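Local coordinates for Low molecular weight phosphotyrosine protein phosphatase (Vibrio cholerae, PDB 6U1P) that probably removes phosphate from phosphotyrosine in proteins and forms a dimer in this crystal, at residues G14-S19 against T47-P52. Residues are numbered along the deposited sequence; the frame is centred on the assembly and turned at random.
Sequences GNLCRS and TGKTMP
Leu16 reaches across to the 47-52 loop with one methyl group, CD2, which sits 3.9 Å from Lys49 CB and 4.1 Å from Thr47 CG2. Its CG lies anti to the carbonyl carbon (chi1 -59°), and with CD1 extended from CA (chi2 -175°) the other methyl, CD2, is left to face the loop. The bent Lys49 chain passes Leu16 at a slant, its CE also within 4.1 Å of Leu16 CD2, and turns its ammonium group back over its own loop, where NZ makes weak hydrogen bonds to Met51 O (3.1 Å) and Pro52 O. Thr47 turns its methyl inward: with OG1 anti to the backbone N (chi1 -176°), CG2 packs 3.7 Å from Gly14 O. At the other end, Pro52 rests its CB 3.5 Å from Leu16 O, and its ring also touches Pro20.

Residues 14-18 form most of the P-loop of this phosphatase family (the CX5R motif), which starts at the predicted nucleophile Cys12 and closes with the predicted active-site Arg18. Arg18 hydrogen-bonds a glycerol, probably from the crystallisation liquor, and forms a salt bridge with Asp90. Asn15 ties the loop to its surroundings, ND2 to Ser41 OG and OD1 to Gln73 N. The contact thus joins the turn from strand 6-12 to helix 18-32 with the connection from strand 37-43 to helix 54-62, while Phe134 of the second subunit packs on Cys17, the helix N-cap.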
loop_
_atom_site.group_PDB
_atom_site.type_symbol
_atom_site.label_atom_id
_atom_site.label_comp_id
_atom_site.label_asym_id
_atom_site.label_seq_id
_atom_site.Cartn_x
_atom_site.Cartn_y
_atom_site.Cartn_z
ATOM N N GLY B 14 -0.562 -11.236 -9.423
ATOM C CA GLY B 14 -1.941 -11.355 -8.956
ATOM C C GLY B 14 -3.013 -10.675 -9.802
ATOM O O GLY B 14 -4.195 -10.708 -9.455
ATOM N N ASN B 15 -2.604 -10.041 -10.904
ATOM C CA ASN B 15 -3.483 -9.239 -11.748
ATOM C C ASN B 15 -4.145 -8.129 -10.942
ATOM O O ASN B 15 -5.283 -7.751 -11.219
ATOM C CB ASN B 15 -4.542 -10.116 -12.434
ATOM C CG ASN B 15 -5.211 -9.439 -13.637
ATOM O OD1 ASN B 15 -6.420 -9.583 -13.840
ATOM N ND2 ASN B 15 -4.421 -8.741 -14.460
ATOM N N LEU B 16 -3.456 -7.608 -9.924
ATOM C CA LEU B 16 -4.040 -6.589 -9.062
ATOM C C LEU B 16 -3.517 -5.179 -9.308
ATOM O O LEU B 16 -4.246 -4.215 -9.049
ATOM C CB LEU B 16 -3.806 -6.935 -7.580
ATOM C CG LEU B 16 -4.372 -8.276 -7.088
ATOM C CD1 LEU B 16 -4.189 -8.483 -5.565
ATOM C CD2 LEU B 16 -5.846 -8.386 -7.484
ATOM N N CYS B 17 -2.270 -5.025 -9.762
ATOM C CA CYS B 17 -1.664 -3.701 -9.848
ATOM C C CYS B 17 -1.022 -3.470 -11.219
ATOM O O CYS B 17 -1.580 -2.746 -12.063
ATOM C CB CYS B 17 -0.623 -3.518 -8.731
ATOM S SG CYS B 17 -1.282 -3.677 -7.003
ATOM N N ARG B 18 0.145 -4.094 -11.425
ATOM C CA ARG B 18 0.983 -3.843 -12.591
ATOM C C ARG B 18 0.271 -4.186 -13.902
ATOM O O ARG B 18 0.168 -3.342 -14.801
ATOM C CB ARG B 18 2.294 -4.632 -12.458
ATOM C CG ARG B 18 3.299 -4.006 -11.485
ATOM C CD ARG B 18 4.553 -4.871 -11.313
ATOM N NE ARG B 18 4.220 -6.144 -10.691
ATOM C CZ ARG B 18 5.070 -7.145 -10.504
ATOM N NH1 ARG B 18 6.345 -7.029 -10.886
ATOM N NH2 ARG B 18 4.637 -8.259 -9.919
ATOM N N SER B 19 -0.190 -5.436 -14.052
ATOM C CA SER B 19 -0.744 -5.784 -15.362
ATOM C C SER B 19 -2.048 -5.020 -15.645
ATOM O O SER B 19 -2.243 -4.588 -16.790
ATOM C CB SER B 19 -0.910 -7.309 -15.535
ATOM O OG SER B 19 -1.702 -7.929 -14.531
ATOM N N THR B 47 -5.921 -15.307 -7.155
ATOM C CA THR B 47 -6.209 -14.505 -5.977
ATOM C C THR B 47 -7.696 -14.576 -5.663
ATOM O O THR B 47 -8.506 -15.041 -6.467
ATOM C CB THR B 47 -5.795 -13.043 -6.197
ATOM O OG1 THR B 47 -6.007 -12.294 -4.994
ATOM C CG2 THR B 47 -6.623 -12.413 -7.308
ATOM N N GLY B 48 -8.046 -14.143 -4.464
ATOM C CA GLY B 48 -9.455 -14.159 -4.160
ATOM C C GLY B 48 -10.197 -12.939 -4.640
ATOM O O GLY B 48 -11.425 -12.872 -4.524
ATOM N N LYS B 49 -9.479 -11.983 -5.222
ATOM C CA LYS B 49 -10.031 -10.663 -5.457
ATOM C C LYS B 49 -10.840 -10.637 -6.749
ATOM O O LYS B 49 -10.628 -11.431 -7.671
ATOM C CB LYS B 49 -8.913 -9.619 -5.510
ATOM C CG LYS B 49 -8.564 -8.997 -4.168
ATOM C CD LYS B 49 -9.099 -7.566 -4.067
ATOM C CE LYS B 49 -8.105 -6.547 -4.641
ATOM N NZ LYS B 49 -8.669 -5.163 -4.728
ATOM N N THR B 50 -11.769 -9.690 -6.809
ATOM C CA THR B 50 -12.637 -9.514 -7.966
ATOM C C THR B 50 -12.167 -8.391 -8.883
ATOM O O THR B 50 -12.150 -8.567 -10.104
ATOM C CB THR B 50 -14.076 -9.230 -7.510
ATOM O OG1 THR B 50 -14.581 -10.359 -6.781
ATOM C CG2 THR B 50 -14.985 -8.924 -8.703
ATOM N N MET B 51 -11.729 -7.267 -8.310
ATOM C CA MET B 51 -11.329 -6.024 -8.951
ATOM C C MET B 51 -9.876 -5.714 -8.627
ATOM O O MET B 51 -9.366 -6.142 -7.592
ATOM C CB MET B 51 -12.188 -4.840 -8.473
ATOM C CG MET B 51 -13.599 -4.777 -9.018
ATOM S SD MET B 51 -13.616 -4.504 -10.798
ATOM C CE MET B 51 -14.194 -6.113 -11.325
ATOM N N PRO B 52 -9.204 -4.943 -9.471
ATOM C CA PRO B 52 -7.817 -4.543 -9.189
ATOM C C PRO B 52 -7.719 -3.630 -7.971
ATOM O O PRO B 52 -8.714 -3.147 -7.438
ATOM C CB PRO B 52 -7.402 -3.800 -10.461
ATOM C CG PRO B 52 -8.303 -4.324 -11.521
ATOM C CD PRO B 52 -9.620 -4.591 -10.838
#